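Long-range contacts in 6-phosphogluconolactonase (Thermotoga maritima, PDB 1VL1), which hydrolyses 6-phosphogluconolactone to 6-phosphogluconate, the second step of the oxidative stage of the pentose phosphate pathway: residues A[164-169]-A[180-185]; A[55-60]-A[194-199]. One frame throughout, in Å; residues are numbered along the deposited sequence.

Interaction 1. Residues A[164-169]-A[180-185]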
# COMPACT_ATOMS: atom_id res chain seq x y z
N ASN A 164 -2.71 -7.53 -15.75
CA ASN A 164 -1.79 -6.41 -15.89
C ASN A 164 -1.21 -6.24 -14.48
O ASN A 164 -1.79 -6.75 -13.53
CB ASN A 164 -2.52 -5.12 -16.24
CG ASN A 164 -3.26 -5.17 -17.51
OD1 ASN A 164 -4.51 -5.33 -17.52
ND2 ASN A 164 -2.53 -5.06 -18.62
N LEU A 165 -0.15 -5.46 -14.32
CA LEU A 165 0.28 -5.01 -13.01
C LEU A 165 -0.54 -3.82 -12.49
O LEU A 165 -0.78 -3.67 -11.30
CB LEU A 165 1.78 -4.66 -13.02
CG LEU A 165 2.72 -5.81 -13.35
CD1 LEU A 165 4.16 -5.39 -13.45
CD2 LEU A 165 2.61 -7.00 -12.36
N VAL A 166 -1.04 -2.99 -13.39
CA VAL A 166 -1.73 -1.78 -13.04
C VAL A 166 -2.96 -1.71 -13.92
O VAL A 166 -2.86 -1.96 -15.14
CB VAL A 166 -0.87 -0.54 -13.29
CG1 VAL A 166 -1.58 0.68 -12.72
CG2 VAL A 166 0.49 -0.70 -12.62
N THR A 167 -4.10 -1.43 -13.32
CA THR A 167 -5.32 -1.23 -14.08
C THR A 167 -6.09 -0.01 -13.58
O THR A 167 -5.62 0.71 -12.69
CB THR A 167 -6.19 -2.49 -14.04
OG1 THR A 167 -7.26 -2.35 -15.01
CG2 THR A 167 -6.86 -2.68 -12.71
N PHE A 168 -7.26 0.25 -14.13
CA PHE A 168 -8.07 1.38 -13.66
C PHE A 168 -9.55 0.96 -13.50
O PHE A 168 -9.95 -0.09 -14.03
CB PHE A 168 -7.89 2.61 -14.57
CG PHE A 168 -8.44 2.46 -15.96
CD1 PHE A 168 -9.75 2.80 -16.24
CD2 PHE A 168 -7.62 2.01 -17.00
CE1 PHE A 168 -10.25 2.68 -17.55
CE2 PHE A 168 -8.09 1.91 -18.30
CZ PHE A 168 -9.42 2.24 -18.56
N THR A 169 -10.33 1.77 -12.78
CA THR A 169 -11.71 1.40 -12.42
C THR A 169 -12.65 2.46 -12.98
O THR A 169 -12.22 3.56 -13.32
CB THR A 169 -11.90 1.30 -10.87
OG1 THR A 169 -11.79 2.61 -10.28
CG2 THR A 169 -10.80 0.46 -10.18
N VAL A 180 -6.75 4.35 -10.27
CA VAL A 180 -5.67 3.58 -10.86
C VAL A 180 -5.15 2.69 -9.73
O VAL A 180 -4.94 3.18 -8.63
CB VAL A 180 -4.59 4.50 -11.40
CG1 VAL A 180 -3.33 3.68 -11.77
CG2 VAL A 180 -5.15 5.32 -12.52
N THR A 181 -5.02 1.40 -9.98
CA THR A 181 -4.61 0.51 -8.91
C THR A 181 -3.69 -0.58 -9.36
O THR A 181 -3.79 -1.10 -10.46
CB THR A 181 -5.88 -0.11 -8.22
OG1 THR A 181 -5.51 -0.83 -7.02
CG2 THR A 181 -6.57 -1.05 -9.13
N LEU A 182 -2.76 -0.97 -8.46
CA LEU A 182 -2.11 -2.23 -8.64
C LEU A 182 -3.15 -3.30 -8.53
O LEU A 182 -4.16 -3.13 -7.84
CB LEU A 182 -1.09 -2.48 -7.55
CG LEU A 182 0.14 -1.59 -7.55
CD1 LEU A 182 1.21 -2.06 -6.50
CD2 LEU A 182 0.77 -1.44 -8.81
N THR A 183 -2.89 -4.42 -9.23
CA THR A 183 -3.79 -5.61 -9.26
C THR A 183 -3.34 -6.64 -8.24
O THR A 183 -2.29 -6.51 -7.58
CB THR A 183 -3.68 -6.26 -10.64
OG1 THR A 183 -2.32 -6.61 -10.89
CG2 THR A 183 -4.10 -5.32 -11.77
N PHE A 184 -4.15 -7.67 -8.03
CA PHE A 184 -3.67 -8.79 -7.22
C PHE A 184 -2.29 -9.32 -7.68
O PHE A 184 -1.41 -9.59 -6.85
CB PHE A 184 -4.68 -9.92 -7.25
CG PHE A 184 -6.02 -9.60 -6.65
CD1 PHE A 184 -6.17 -8.73 -5.57
CD2 PHE A 184 -7.15 -10.28 -7.11
CE1 PHE A 184 -7.40 -8.49 -4.99
CE2 PHE A 184 -8.42 -10.04 -6.52
CZ PHE A 184 -8.54 -9.12 -5.45
N ARG A 185 -2.11 -9.47 -8.98
CA ARG A 185 -0.83 -9.93 -9.54
C ARG A 185 0.35 -9.13 -9.04
O ARG A 185 1.35 -9.71 -8.56
CB ARG A 185 -0.92 -9.88 -11.06
CG ARG A 185 0.31 -10.22 -11.76
CD ARG A 185 0.01 -10.35 -13.25
NE ARG A 185 1.22 -10.27 -14.04
CZ ARG A 185 1.29 -9.78 -15.28
NH1 ARG A 185 0.19 -9.33 -15.91
NH2 ARG A 185 2.47 -9.74 -15.90
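Asn164 O receives the hydroxyl of Thr183, with OG1 at 2.7 Å from it and tilted a little from the carbonyl plane. The OG1 of Thr183 sits between its backbone N and carbonyl carbon (chi1 58°), which points the hydroxyl at Asn164 while CG2 swings back toward Thr167; the same oxygen weakly caps Ala186 N at the start of helix 184-187. Were this threonine an alanine, Asn164 O would probably lose its hydroxyl donor and Ala186 N its weak side-chain cap. At Leu165 the backbone O takes Thr183 N at 3.0 Å, the donor standing above the carbonyl plane, and CD2 lies over one face of the Arg185 guanidinium, 3.9 Å from NE. Arg185 NH1 also forms a salt bridge with Asp163. From Val166 onward the segments pair as the two strands of an antiparallel beta hairpin, their axes 4.6 Å apart at 146°, and strand 179-182 joins the hairpin to the sheet by pairing antiparallel with strand 74-82. Val166 turns CG1 to Val180 CG1 (3.6 Å) and CG2 to Leu182 CD2, on the face covered by helix 120-134. Thr167 and Thr181 form a hydrogen-bonded pair: Thr167 N reaches Thr181 O at 2.9 Å with a nearly straight N-H...O angle of 168°, and Thr167 O accepts Thr181 N in return. On the other face their side chains lie side by side, CG2 to CG2 at 3.9 Å. Phe168 opposes Val180 in a non-hydrogen-bonded pair, its CB touching Val180 CG2 while the ring leads away to Ile120 and Cys124 of helix 120-134.

Interaction 2. Residues A[55-60]-A[194-199]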
# COMPACT_ATOMS: atom_id res chain seq x y z
N ARG A 55 -6.53 6.61 6.13
CA ARG A 55 -6.45 7.17 7.47
C ARG A 55 -5.60 6.38 8.41
O ARG A 55 -5.07 6.95 9.36
CB ARG A 55 -7.85 7.36 8.04
CG ARG A 55 -8.59 8.40 7.17
CD ARG A 55 -9.93 8.87 7.69
NE ARG A 55 -11.02 7.91 7.42
CZ ARG A 55 -12.16 7.91 8.10
NH1 ARG A 55 -12.36 8.80 9.06
NH2 ARG A 55 -13.10 7.03 7.83
N THR A 56 -5.46 5.07 8.19
CA THR A 56 -4.62 4.30 9.10
C THR A 56 -3.12 4.30 8.79
O THR A 56 -2.34 4.46 9.72
CB THR A 56 -5.16 2.88 9.30
OG1 THR A 56 -6.51 2.97 9.74
CG2 THR A 56 -4.45 2.23 10.42
N PRO A 57 -2.69 4.05 7.56
CA PRO A 57 -1.27 4.13 7.23
C PRO A 57 -0.60 5.50 7.43
O PRO A 57 0.57 5.56 7.78
CB PRO A 57 -1.25 3.67 5.77
CG PRO A 57 -2.49 2.83 5.61
CD PRO A 57 -3.48 3.54 6.42
N LEU A 58 -1.32 6.58 7.18
CA LEU A 58 -0.65 7.89 7.16
C LEU A 58 0.06 8.23 8.47
O LEU A 58 1.23 8.66 8.42
CB LEU A 58 -1.61 9.01 6.73
CG LEU A 58 -2.06 8.93 5.27
CD1 LEU A 58 -3.19 9.85 5.00
CD2 LEU A 58 -0.86 9.21 4.37
N PRO A 59 -0.57 8.06 9.64
CA PRO A 59 0.12 8.32 10.89
C PRO A 59 1.33 7.43 11.09
O PRO A 59 2.29 7.84 11.71
CB PRO A 59 -0.95 8.05 11.98
CG PRO A 59 -2.19 8.12 11.29
CD PRO A 59 -1.98 7.75 9.89
N VAL A 60 1.25 6.19 10.61
CA VAL A 60 2.42 5.32 10.64
C VAL A 60 3.57 5.85 9.79
O VAL A 60 4.70 5.93 10.24
CB VAL A 60 2.05 3.88 10.27
CG1 VAL A 60 3.27 3.05 10.05
CG2 VAL A 60 1.09 3.28 11.37
N LEU A 194 1.72 -6.34 4.73
CA LEU A 194 1.25 -5.87 6.04
C LEU A 194 -0.06 -5.15 5.84
O LEU A 194 -0.15 -4.21 5.05
CB LEU A 194 2.24 -4.87 6.64
CG LEU A 194 3.71 -5.30 6.68
CD1 LEU A 194 4.56 -4.29 7.53
CD2 LEU A 194 3.87 -6.67 7.20
N PHE A 195 -1.10 -5.54 6.58
CA PHE A 195 -2.36 -4.80 6.58
C PHE A 195 -2.47 -4.03 7.90
O PHE A 195 -2.21 -4.58 8.95
CB PHE A 195 -3.57 -5.77 6.52
CG PHE A 195 -3.80 -6.35 5.15
CD1 PHE A 195 -4.56 -5.65 4.20
CD2 PHE A 195 -3.31 -7.61 4.83
CE1 PHE A 195 -4.77 -6.17 2.95
CE2 PHE A 195 -3.56 -8.13 3.57
CZ PHE A 195 -4.25 -7.44 2.67
N LEU A 196 -2.91 -2.78 7.83
CA LEU A 196 -3.04 -1.92 9.01
C LEU A 196 -4.50 -1.52 9.12
O LEU A 196 -4.98 -0.79 8.26
CB LEU A 196 -2.20 -0.66 8.82
CG LEU A 196 -0.72 -0.70 9.06
CD1 LEU A 196 -0.05 -1.91 8.68
CD2 LEU A 196 -0.07 0.57 8.55
N ILE A 197 -5.19 -2.06 10.12
CA ILE A 197 -6.62 -1.85 10.28
C ILE A 197 -6.93 -1.54 11.72
O ILE A 197 -6.23 -2.02 12.64
CB ILE A 197 -7.47 -3.03 9.79
CG1 ILE A 197 -7.17 -4.36 10.54
CG2 ILE A 197 -7.33 -3.22 8.27
CD1 ILE A 197 -8.34 -5.30 10.39
N ARG A 198 -8.01 -0.79 11.94
CA ARG A 198 -8.44 -0.46 13.28
C ARG A 198 -9.96 -0.42 13.35
O ARG A 198 -10.63 0.04 12.39
CB ARG A 198 -7.88 0.88 13.75
CG ARG A 198 -6.36 0.95 13.81
CD ARG A 198 -5.85 2.32 14.14
NE ARG A 198 -5.86 2.57 15.57
CZ ARG A 198 -5.13 3.51 16.17
NH1 ARG A 198 -4.32 4.31 15.47
NH2 ARG A 198 -5.20 3.66 17.46
N GLY A 199 -10.49 -0.90 14.47
CA GLY A 199 -11.89 -0.72 14.80
C GLY A 199 -12.77 -1.90 14.46
O GLY A 199 -12.40 -2.82 13.72
O HOH W 1 -8.60 1.42 10.15
O HOH W 2 -3.39 4.88 12.67
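Thr56 OG1 is bound at 2.6 Å by water 1, which in turn accepts a hydrogen bond from the backbone N of Arg198 at 2.9 Å. The hydroxyl lies beside the backbone N of Thr56 (chi1 -55°), an orientation that sends OG1 to the water and turns the methyl CG2 onto the strand. A second water joins the same two residues by another route: water 2 donates to Thr56 O at 3.2 Å and accepts from Arg198 NH1, sitting at the edge of the guanidinium and in its plane. The Arg198 chain bends at CD-NE (chi3 82°), and its aliphatic part passes the threonine, CD 4.0 Å from Thr56 CG2. That methyl also rests against the backbone of Leu196, 3.8 Å from its O. Farther into the protein the contact turns apolar. Leu196 points its CB toward the helix, and CD2 lies 4.0 Å from Pro57 CA and meets Val60 CG2 tip to tip at 4.1 Å, so one methyl touches both Pro57 and Val60. Tyr25 of helix 25-43, Ile142 of strand 140-143 and Phe229 of strand 225-231 also touch Leu196. The arrangement is the N-terminal part of helix 57-64 laid against the C-terminal end of a parallel strand, as in Rossmann-like alpha/beta folds, to whose clan this family belongs. A citrate, probably from the crystallisation liquor, accepts a hydrogen bond from Arg55 N and lies about 4 Å from the Thr56 side chain, which is consistent with an anion-binding pocket near the N-terminal end of helix 57-64. The interface, which buries 227 Å², has a methyl-lined inner part and a water-mediated outer part, so the polar link between Thr56 and Arg198 probably depends on these two waters.

In the fold
From the N terminus, the chain first reaches residues 55-60, at the start of helix 57-64 just after strand 47-51. It then runs through strand 74-82, helix 120-134 and strand 140-143 before interaction 1 closes a short loop, only ten residues lying between 164-169 and 180-185. Strand 192-198 follows helix 184-187, and interaction 2 closes there, spanning 133 residues, with interaction 1 nested inside its loop. The two do not touch: their centres are 21 Å apart, on opposite sides of the chain's centre. Both reach the same mixed sheet, interaction 1 through the antiparallel hairpin attached to strand 74-82 and interaction 2 by setting helix 57-64 against strand 192-198.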